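Local structure of REP-associated tyrosine transposase (Escherichia coli, 4ER8) at residues Pro57-Cys62 with Tyr117-Lys122; Phe48-Trp53 with Phe137-Ala142; His112-Tyr117 with Ile148-Asp153. The protein binds repeated extragenic palindrome (REP) DNA hairpins and catalyses cleavage and recombination of the mosaic elements built from them. All coordinates share one frame; numbering follows the deposited sequence.

Read from the N terminus, the chain first lays down F48-W53, which joins F137-A142 in interaction 2 and so closes a long loop from an outermost strand of the sheet to the short helix 137-142. Nested within that loop, interaction 1 brings P57-C62, on the neighbouring strand, to Y117-K122 at the end of helix 106-122, with a nickel ion between them. Interaction 3 starts on the same helix, at H112-Y117, and reaches I148-D153 beyond helix 137-142, so it crosses both of the others. Y117 belongs to a segment of both interactions 1 and 3, and its hydroxyl probably bonds D140 of interaction 2. Together the contacts join sheet, helices and the loop after helix 137-142.

Interaction 1: Pro57-Cys62 with Tyr117-Lys122; sequences PEHMHC and YINPVK. With NI (nickel (II) ion), chain C.
H61 on strand 59-65 and N119 on helix 106-122 form the nearest backbone pair, their CA atoms 8.6 Å apart, and a nickel ion fills the interval between their side chains. H59, M60 and H61 make up the HUH motif, two histidines separated by a hydrophobic residue. M60 points away from the helix, and its side chain packs on W53 and W77, while both imidazoles reach the metal. H59 NE2 binds nickel at 2.1 Å and H61 NE2 binds it at 2.0 Å. For H61, placing CG beside the backbone N (chi1 -57°) aims the ring at the helix. N119 comes from the helix side, opposite H59, and gives its amide oxygen OD1 to nickel at 2.2 Å; its amide plane stands 83° from the H61 ring, so the two flat groups converge on the ion nearly at right angles. H123, four residues after N119, and E161 complete the site.

A second shell orients the ligands. H59 ND1 donates a hydrogen bond of 2.7 Å to E58 OE1, which lies in the imidazole plane and is met on the syn side of the carboxylate. E58 OE2 in turn forms a salt bridge with R162. H61 ND1 is hydrogen-bonded to T17 OG1. Both rings are therefore held at the nitrogen that does not touch the metal, which fixes their rotation. The carboxylate behind H59 would probably make its NE2 a stronger donor to the metal, and the ion, as in other HUH nucleases, probably polarises the DNA phosphate that is cleaved.

Interaction 2: Phe48-Trp53 with Phe137-Ala142; sequences FEINAW and FHRDVA
R139 of helix 137-142 grips two consecutive backbone carbonyls, those of I50 and N51, on strand 49-53. The strand lies at the border of the antiparallel sheet of an RNA-recognition-motif-like fold, and N51 and A52 form a classic beta bulge, both facing I63 on the neighbouring strand. N51 has helix-like backbone angles (psi -47°) in place of extended ones, and the oxygens of I50 and N51 can both be reached by one guanidinium group.

The two bonds differ. R139 NH2 donates to N51 O at 3.0 Å and is the straighter, the oxygen lying in the guanidinium plane although the donor stands above the carbonyl plane. R139 NH1 donates to I50 O at 3.1 Å with an N-H...O angle of 136°, and here the oxygen is tilted out of the guanidinium plane.

The R139 chain leaves the helix extended and bends at chi3 (80°), turning its end back beside D140, the next residue. There R139 NH2 forms a salt bridge with D140 OD1 at 2.6 Å, although the hydrogen bonds to this oxygen from NH2 and NE are both weak; D140 helps hold the guanidinium in place. The Y117 hydroxyl probably bonds D140 OD2 and may help place it. The N51 side chain points away from the helix, and its amide is hydrogen-bonded to T65 and Y109. I50 CG2 sits at the edge of the W53 ring and 4.1 Å from R139 NH1.

Interaction 3: His112-Tyr117 with Ile148-Asp153; sequences HVDYIY and IDWAGD
Helix 106-122 receives the indole of W150, from the loop that follows helix 137-142, against D114 and Y117, two residues one turn apart. The contact is made by the six-membered half of the indole. W150 CZ2 approaches D114 OD1 at 3.5 Å, W150 CH2 lies 3.8 Å from D114 CB, and W150 CZ3 packs against Y117 CB at 4.2 Å. The D114 side chain crosses W150 at about a right angle, with carboxylate and ring planes 43° apart, so the two flat groups are neither stacked nor perpendicular. W150 reaches the helix because its CG is anti to the backbone N (chi1 -170°), carrying the ring out from the loop.

Here a surface loop is fastened to a helix by one large side chain that packs obliquely on residues i and i+3, D114 and Y117, and also touches i+4, I118. That helix packs against the RNA-recognition-motif-like sheet and leads into the nickel site, with N119 a little further along.

Neighbours set the rest. D114 OD1 is hydrogen-bonded to the hydroxyl of Y146, whose ring also meets W150 edge-to-face. Y117 offers W150 its CB alone; its ring leads away, and its hydroxyl is hydrogen-bonded to T136. Within the loop, G152 CA sits 4.2 Å above one face of the W150 indole, offset toward the rim.

Interaction 1: Pro57-Cys62 with Tyr117-Lys122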
loop_
_atom_site.group_PDB
_atom_site.type_symbol
_atom_site.label_atom_id
_atom_site.label_comp_id
_atom_site.label_asym_id
_atom_site.label_seq_id
_atom_site.Cartn_x
_atom_site.Cartn_y
_atom_site.Cartn_z
ATOM N N PRO A 57 10.868 1.403 2.476
ATOM C CA PRO A 57 11.673 2.524 2.011
ATOM C C PRO A 57 11.471 2.763 0.536
ATOM O O PRO A 57 11.442 3.916 0.116
ATOM C CB PRO A 57 13.105 2.072 2.283
ATOM C CG PRO A 57 12.972 0.942 3.294
ATOM C CD PRO A 57 11.688 0.279 2.957
ATOM N N GLU A 58 11.268 1.699 -0.240
ATOM C CA GLU A 58 11.161 1.842 -1.708
ATOM C C GLU A 58 9.903 1.312 -2.413
ATOM O O GLU A 58 9.914 1.206 -3.635
ATOM C CB GLU A 58 12.395 1.241 -2.401
ATOM C CG GLU A 58 12.844 -0.106 -1.821
ATOM C CD GLU A 58 11.734 -1.123 -1.773
ATOM O OE1 GLU A 58 11.238 -1.432 -0.669
ATOM O OE2 GLU A 58 11.345 -1.622 -2.839
ATOM N N HIS A 59 8.838 0.989 -1.682
ATOM C CA HIS A 59 7.566 0.554 -2.274
ATOM C C HIS A 59 6.546 0.453 -1.171
ATOM O O HIS A 59 6.893 0.550 0.013
ATOM C CB HIS A 59 7.711 -0.802 -2.996
ATOM C CG HIS A 59 7.727 -2.008 -2.100
ATOM N ND1 HIS A 59 8.773 -2.304 -1.250
ATOM C CD2 HIS A 59 6.852 -3.041 -1.986
ATOM C CE1 HIS A 59 8.532 -3.458 -0.640
ATOM N NE2 HIS A 59 7.361 -3.916 -1.057
ATOM N N MET A 60 5.291 0.261 -1.534
ATOM C CA MET A 60 4.271 0.167 -0.538
ATOM C C MET A 60 3.208 -0.765 -1.051
ATOM O O MET A 60 3.093 -0.961 -2.268
ATOM C CB MET A 60 3.714 1.553 -0.197
ATOM C CG MET A 60 2.960 2.312 -1.270
ATOM S SD MET A 60 2.936 4.148 -0.931
ATOM C CE MET A 60 2.163 4.730 -2.391
ATOM N N HIS A 61 2.458 -1.359 -0.127
ATOM C CA HIS A 61 1.309 -2.175 -0.432
ATOM C C HIS A 61 0.164 -1.649 0.375
ATOM O O HIS A 61 0.369 -1.229 1.518
ATOM C CB HIS A 61 1.547 -3.583 0.046
ATOM C CG HIS A 61 2.765 -4.220 -0.517
ATOM N ND1 HIS A 61 2.802 -4.767 -1.783
ATOM C CD2 HIS A 61 3.988 -4.434 0.020
ATOM C CE1 HIS A 61 4.005 -5.265 -2.015
ATOM N NE2 HIS A 61 4.740 -5.090 -0.932
ATOM N N CYS A 62 -1.050 -1.694 -0.155
ATOM C CA CYS A 62 -2.170 -1.259 0.685
ATOM C C CYS A 62 -3.542 -1.805 0.259
ATOM O O CYS A 62 -3.688 -2.375 -0.817
ATOM C CB CYS A 62 -2.175 0.252 0.757
ATOM S SG CYS A 62 -2.597 0.951 -0.810
ATOM N N TYR A 117 1.045 -6.416 6.779
ATOM C CA TYR A 117 1.760 -6.213 8.032
ATOM C C TYR A 117 3.002 -7.097 8.173
ATOM O O TYR A 117 3.950 -6.709 8.849
ATOM C CB TYR A 117 0.831 -6.318 9.272
ATOM C CG TYR A 117 -0.308 -5.299 9.246
ATOM C CD1 TYR A 117 -1.614 -5.644 9.642
ATOM C CD2 TYR A 117 -0.090 -3.994 8.786
ATOM C CE1 TYR A 117 -2.659 -4.698 9.578
ATOM C CE2 TYR A 117 -1.115 -3.060 8.736
ATOM C CZ TYR A 117 -2.393 -3.415 9.115
ATOM O OH TYR A 117 -3.394 -2.457 9.042
ATOM N N ILE A 118 3.005 -8.268 7.541
ATOM C CA ILE A 118 4.184 -9.131 7.526
ATOM C C ILE A 118 5.281 -8.633 6.602
ATOM O O ILE A 118 6.434 -9.038 6.697
ATOM C CB ILE A 118 3.816 -10.542 7.099
ATOM C CG1 ILE A 118 3.253 -11.299 8.291
ATOM C CG2 ILE A 118 5.009 -11.303 6.586
ATOM C CD1 ILE A 118 2.324 -12.450 7.859
ATOM N N ASN A 119 4.919 -7.765 5.684
ATOM C CA ASN A 119 5.828 -7.458 4.612
ATOM C C ASN A 119 7.215 -6.966 5.094
ATOM O O ASN A 119 8.258 -7.443 4.621
ATOM C CB ASN A 119 5.189 -6.458 3.678
ATOM C CG ASN A 119 5.565 -6.695 2.289
ATOM O OD1 ASN A 119 5.862 -5.761 1.545
ATOM N ND2 ASN A 119 5.571 -7.964 1.899
ATOM N N PRO A 120 7.228 -6.026 6.057
ATOM C CA PRO A 120 8.548 -5.499 6.471
ATOM C C PRO A 120 9.483 -6.631 6.845
ATOM O O PRO A 120 10.723 -6.496 6.741
ATOM C CB PRO A 120 8.217 -4.648 7.674
ATOM C CG PRO A 120 6.809 -4.107 7.338
ATOM C CD PRO A 120 6.100 -5.255 6.619
ATOM N N VAL A 121 8.893 -7.762 7.235
ATOM C CA VAL A 121 9.673 -8.901 7.716
ATOM C C VAL A 121 10.087 -9.708 6.520
ATOM O O VAL A 121 11.249 -10.021 6.376
ATOM C CB VAL A 121 8.894 -9.755 8.757
ATOM C CG1 VAL A 121 9.506 -11.145 8.966
ATOM C CG2 VAL A 121 8.814 -9.029 10.048
ATOM N N LYS A 122 9.152 -10.037 5.645
ATOM C CA LYS A 122 9.519 -10.678 4.366
ATOM C C LYS A 122 10.663 -9.940 3.655
ATOM O O LYS A 122 11.490 -10.556 3.033
ATOM C CB LYS A 122 8.292 -10.774 3.435
ATOM C CG LYS A 122 8.566 -11.296 2.027
ATOM C CD LYS A 122 7.377 -11.051 1.074
ATOM C CE LYS A 122 7.546 -11.799 -0.253
ATOM N NZ LYS A 122 7.540 -13.305 -0.163
HETATM NI NI NI C . 6.570 -5.767 -0.500
#

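Interaction 2: Phe48-Trp53 with Phe137-Ala142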
loop_
_atom_site.group_PDB
_atom_site.type_symbol
_atom_site.label_atom_id
_atom_site.label_comp_id
_atom_site.label_asym_id
_atom_site.label_seq_id
_atom_site.Cartn_x
_atom_site.Cartn_y
_atom_site.Cartn_z
ATOM N N PHE A 48 -11.867 7.851 0.628
ATOM C CA PHE A 48 -11.834 6.375 0.649
ATOM C C PHE A 48 -11.474 5.876 2.042
ATOM O O PHE A 48 -11.040 6.661 2.879
ATOM C CB PHE A 48 -10.885 5.791 -0.413
ATOM C CG PHE A 48 -9.434 6.158 -0.214
ATOM C CD1 PHE A 48 -8.567 5.273 0.401
ATOM C CD2 PHE A 48 -8.938 7.375 -0.681
ATOM C CE1 PHE A 48 -7.219 5.599 0.549
ATOM C CE2 PHE A 48 -7.630 7.712 -0.525
ATOM C CZ PHE A 48 -6.748 6.838 0.100
ATOM N N GLU A 49 -11.649 4.577 2.275
ATOM C CA GLU A 49 -11.227 3.977 3.531
ATOM C C GLU A 49 -9.915 3.187 3.355
ATOM O O GLU A 49 -9.825 2.289 2.500
ATOM C CB GLU A 49 -12.340 3.087 4.099
ATOM C CG GLU A 49 -12.507 3.203 5.628
ATOM C CD GLU A 49 -12.903 1.870 6.277
ATOM O OE1 GLU A 49 -12.486 1.626 7.447
ATOM O OE2 GLU A 49 -13.609 1.059 5.616
ATOM N N ILE A 50 -8.903 3.564 4.133
ATOM C CA ILE A 50 -7.675 2.809 4.223
ATOM C C ILE A 50 -7.891 1.606 5.145
ATOM O O ILE A 50 -7.800 1.733 6.370
ATOM C CB ILE A 50 -6.523 3.635 4.788
ATOM C CG1 ILE A 50 -6.263 4.874 3.924
ATOM C CG2 ILE A 50 -5.265 2.775 4.882
ATOM C CD1 ILE A 50 -5.011 5.735 4.333
ATOM N N ASN A 51 -8.163 0.441 4.549
ATOM C CA ASN A 51 -8.261 -0.802 5.293
ATOM C C ASN A 51 -6.899 -1.146 5.896
ATOM O O ASN A 51 -6.810 -1.458 7.099
ATOM C CB ASN A 51 -8.754 -1.922 4.398
ATOM C CG ASN A 51 -10.212 -1.788 4.054
ATOM O OD1 ASN A 51 -11.064 -2.146 4.840
ATOM N ND2 ASN A 51 -10.507 -1.289 2.863
ATOM N N ALA A 52 -5.845 -1.062 5.081
ATOM C CA ALA A 52 -4.500 -1.218 5.585
ATOM C C ALA A 52 -3.431 -0.634 4.661
ATOM O O ALA A 52 -3.662 -0.461 3.472
ATOM C CB ALA A 52 -4.206 -2.670 5.881
ATOM N N TRP A 53 -2.253 -0.355 5.216
ATOM C CA TRP A 53 -1.193 0.179 4.402
ATOM C C TRP A 53 0.164 -0.076 5.072
ATOM O O TRP A 53 0.262 0.089 6.276
ATOM C CB TRP A 53 -1.464 1.672 4.243
ATOM C CG TRP A 53 -0.861 2.368 3.075
ATOM C CD1 TRP A 53 0.429 2.275 2.618
ATOM C CD2 TRP A 53 -1.512 3.349 2.253
ATOM N NE1 TRP A 53 0.596 3.114 1.530
ATOM C CE2 TRP A 53 -0.575 3.795 1.308
ATOM C CE3 TRP A 53 -2.809 3.893 2.229
ATOM C CZ2 TRP A 53 -0.897 4.756 0.340
ATOM C CZ3 TRP A 53 -3.128 4.833 1.269
ATOM C CH2 TRP A 53 -2.188 5.253 0.331
ATOM N N PHE A 137 -0.298 -0.939 11.197
ATOM C CA PHE A 137 -0.339 -2.052 12.143
ATOM C C PHE A 137 -0.690 -1.558 13.533
ATOM O O PHE A 137 -1.648 -2.011 14.137
ATOM C CB PHE A 137 0.976 -2.789 12.173
ATOM C CG PHE A 137 1.002 -3.927 13.146
ATOM C CD1 PHE A 137 0.244 -5.086 12.914
ATOM C CD2 PHE A 137 1.826 -3.878 14.269
ATOM C CE1 PHE A 137 0.297 -6.167 13.798
ATOM C CE2 PHE A 137 1.872 -4.945 15.166
ATOM C CZ PHE A 137 1.110 -6.085 14.924
ATOM N N HIS A 138 0.103 -0.615 14.022
ATOM C CA HIS A 138 -0.175 0.124 15.279
ATOM C C HIS A 138 -1.546 0.822 15.330
ATOM O O HIS A 138 -2.234 0.708 16.319
ATOM C CB HIS A 138 0.987 1.066 15.556
ATOM C CG HIS A 138 2.312 0.382 15.419
ATOM N ND1 HIS A 138 2.940 -0.251 16.476
ATOM C CD2 HIS A 138 3.095 0.164 14.330
ATOM C CE1 HIS A 138 4.069 -0.797 16.055
ATOM N NE2 HIS A 138 4.189 -0.557 14.758
ATOM N N ARG A 139 -1.978 1.501 14.272
ATOM C CA ARG A 139 -3.349 1.960 14.288
ATOM C C ARG A 139 -4.274 0.783 14.633
ATOM O O ARG A 139 -5.199 0.947 15.438
ATOM C CB ARG A 139 -3.777 2.599 12.970
ATOM C CG ARG A 139 -5.213 3.096 12.980
ATOM C CD ARG A 139 -5.842 3.177 11.583
ATOM N NE ARG A 139 -6.286 1.853 11.137
ATOM C CZ ARG A 139 -6.377 1.442 9.879
ATOM N NH1 ARG A 139 -6.032 2.245 8.877
ATOM N NH2 ARG A 139 -6.795 0.210 9.633
ATOM N N ASP A 140 -4.012 -0.392 14.056
ATOM C CA ASP A 140 -4.919 -1.532 14.163
ATOM C C ASP A 140 -4.826 -2.242 15.490
ATOM O O ASP A 140 -5.848 -2.709 15.998
ATOM C CB ASP A 140 -4.675 -2.527 13.045
ATOM C CG ASP A 140 -5.293 -2.090 11.730
ATOM O OD1 ASP A 140 -5.995 -1.054 11.700
ATOM O OD2 ASP A 140 -5.093 -2.791 10.722
ATOM N N VAL A 141 -3.614 -2.330 16.045
ATOM C CA VAL A 141 -3.389 -2.804 17.415
ATOM C C VAL A 141 -4.102 -1.913 18.429
ATOM O O VAL A 141 -4.506 -2.382 19.488
ATOM C CB VAL A 141 -1.897 -2.719 17.790
ATOM C CG1 VAL A 141 -1.641 -3.120 19.281
ATOM C CG2 VAL A 141 -1.035 -3.540 16.814
ATOM N N ALA A 142 -4.220 -0.624 18.105
ATOM C CA ALA A 142 -4.837 0.364 18.973
ATOM C C ALA A 142 -6.367 0.305 18.943
ATOM O O ALA A 142 -7.015 0.787 19.871
ATOM C CB ALA A 142 -4.293 1.793 18.699
#

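Interaction 3: His112-Tyr117 with Ile148-Asp153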
loop_
_atom_site.group_PDB
_atom_site.type_symbol
_atom_site.label_atom_id
_atom_site.label_comp_id
_atom_site.label_asym_id
_atom_site.label_seq_id
_atom_site.Cartn_x
_atom_site.Cartn_y
_atom_site.Cartn_z
ATOM N N HIS A 112 -4.542 -10.763 2.703
ATOM C CA HIS A 112 -3.890 -9.586 2.196
ATOM C C HIS A 112 -3.602 -8.588 3.307
ATOM O O HIS A 112 -2.594 -7.904 3.215
ATOM C CB HIS A 112 -4.646 -8.952 1.040
ATOM C CG HIS A 112 -4.480 -9.679 -0.248
ATOM N ND1 HIS A 112 -5.251 -10.770 -0.595
ATOM C CD2 HIS A 112 -3.674 -9.436 -1.307
ATOM C CE1 HIS A 112 -4.886 -11.198 -1.794
ATOM N NE2 HIS A 112 -3.937 -10.405 -2.245
ATOM N N VAL A 113 -4.417 -8.503 4.361
ATOM C CA VAL A 113 -4.043 -7.557 5.434
ATOM C C VAL A 113 -2.764 -8.086 6.127
ATOM O O VAL A 113 -1.840 -7.325 6.393
ATOM C CB VAL A 113 -5.141 -7.308 6.510
ATOM C CG1 VAL A 113 -4.561 -6.501 7.640
ATOM C CG2 VAL A 113 -6.422 -6.603 5.972
ATOM N N ASP A 114 -2.728 -9.386 6.410
ATOM C CA ASP A 114 -1.617 -10.037 7.050
ATOM C C ASP A 114 -0.384 -9.775 6.181
ATOM O O ASP A 114 0.691 -9.335 6.674
ATOM C CB ASP A 114 -1.837 -11.555 7.085
ATOM C CG ASP A 114 -2.922 -12.016 8.081
ATOM O OD1 ASP A 114 -3.474 -11.256 8.924
ATOM O OD2 ASP A 114 -3.202 -13.224 8.014
ATOM N N TYR A 115 -0.543 -10.050 4.885
ATOM C CA TYR A 115 0.537 -9.899 3.951
ATOM C C TYR A 115 1.099 -8.496 4.084
ATOM O O TYR A 115 2.321 -8.283 4.000
ATOM C CB TYR A 115 0.046 -10.064 2.532
ATOM C CG TYR A 115 1.208 -10.071 1.573
ATOM C CD1 TYR A 115 1.770 -11.274 1.124
ATOM C CD2 TYR A 115 1.769 -8.881 1.119
ATOM C CE1 TYR A 115 2.826 -11.282 0.218
ATOM C CE2 TYR A 115 2.839 -8.882 0.195
ATOM C CZ TYR A 115 3.357 -10.086 -0.239
ATOM O OH TYR A 115 4.442 -10.082 -1.096
ATOM N N ILE A 116 0.204 -7.527 4.271
ATOM C CA ILE A 116 0.685 -6.200 4.372
ATOM C C ILE A 116 1.569 -6.044 5.607
ATOM O O ILE A 116 2.726 -5.641 5.465
ATOM C CB ILE A 116 -0.432 -5.177 4.309
ATOM C CG1 ILE A 116 -0.839 -4.997 2.833
ATOM C CG2 ILE A 116 0.056 -3.870 4.946
ATOM C CD1 ILE A 116 -2.249 -4.607 2.598
ATOM N N TYR A 117 1.045 -6.416 6.779
ATOM C CA TYR A 117 1.760 -6.213 8.032
ATOM C C TYR A 117 3.002 -7.097 8.173
ATOM O O TYR A 117 3.950 -6.709 8.849
ATOM C CB TYR A 117 0.831 -6.318 9.272
ATOM C CG TYR A 117 -0.308 -5.299 9.246
ATOM C CD1 TYR A 117 -1.614 -5.644 9.642
ATOM C CD2 TYR A 117 -0.090 -3.994 8.786
ATOM C CE1 TYR A 117 -2.659 -4.698 9.578
ATOM C CE2 TYR A 117 -1.115 -3.060 8.736
ATOM C CZ TYR A 117 -2.393 -3.415 9.115
ATOM O OH TYR A 117 -3.394 -2.457 9.042
ATOM N N ILE A 148 -0.271 -6.687 19.550
ATOM C CA ILE A 148 0.996 -6.050 19.284
ATOM C C ILE A 148 2.082 -7.080 18.959
ATOM O O ILE A 148 2.930 -6.822 18.123
ATOM C CB ILE A 148 1.355 -5.098 20.490
ATOM C CG1 ILE A 148 2.184 -3.886 20.032
ATOM C CG2 ILE A 148 1.954 -5.862 21.720
ATOM C CD1 ILE A 148 3.675 -4.141 20.055
ATOM N N ASP A 149 2.029 -8.266 19.567
ATOM C CA ASP A 149 3.088 -9.285 19.364
ATOM C C ASP A 149 2.802 -10.265 18.229
ATOM O O ASP A 149 3.514 -11.265 18.063
ATOM C CB ASP A 149 3.429 -10.062 20.655
ATOM C CG ASP A 149 2.225 -10.810 21.252
ATOM O OD1 ASP A 149 2.487 -11.704 22.087
ATOM O OD2 ASP A 149 1.033 -10.523 20.905
ATOM N N TRP A 150 1.772 -9.960 17.449
ATOM C CA TRP A 150 1.421 -10.744 16.283
ATOM C C TRP A 150 2.606 -11.161 15.400
ATOM O O TRP A 150 3.581 -10.413 15.167
ATOM C CB TRP A 150 0.378 -9.998 15.467
ATOM C CG TRP A 150 -0.241 -10.790 14.357
ATOM C CD1 TRP A 150 -1.241 -11.719 14.453
ATOM C CD2 TRP A 150 0.110 -10.724 12.979
ATOM N NE1 TRP A 150 -1.532 -12.233 13.215
ATOM C CE2 TRP A 150 -0.720 -11.634 12.292
ATOM C CE3 TRP A 150 1.042 -9.977 12.254
ATOM C CZ2 TRP A 150 -0.642 -11.815 10.922
ATOM C CZ3 TRP A 150 1.123 -10.156 10.907
ATOM C CH2 TRP A 150 0.289 -11.074 10.245
ATOM N N ALA A 151 2.513 -12.405 14.947
ATOM C CA ALA A 151 3.425 -12.925 13.969
ATOM C C ALA A 151 2.562 -13.695 12.979
ATOM O O ALA A 151 1.378 -13.933 13.255
ATOM C CB ALA A 151 4.473 -13.813 14.622
ATOM N N GLY A 152 3.145 -14.064 11.828
ATOM C CA GLY A 152 2.437 -14.826 10.795
ATOM C C GLY A 152 3.385 -15.359 9.762
ATOM O O GLY A 152 4.485 -14.846 9.622
ATOM N N ASP A 153 2.971 -16.397 9.043
ATOM C CA ASP A 153 3.824 -16.994 8.014
ATOM C C ASP A 153 4.163 -15.960 6.932
ATOM O O ASP A 153 3.286 -15.257 6.451
ATOM C CB ASP A 153 3.121 -18.183 7.332
ATOM C CG ASP A 153 2.607 -19.225 8.305
ATOM O OD1 ASP A 153 3.315 -19.538 9.321
ATOM O OD2 ASP A 153 1.478 -19.741 8.029
#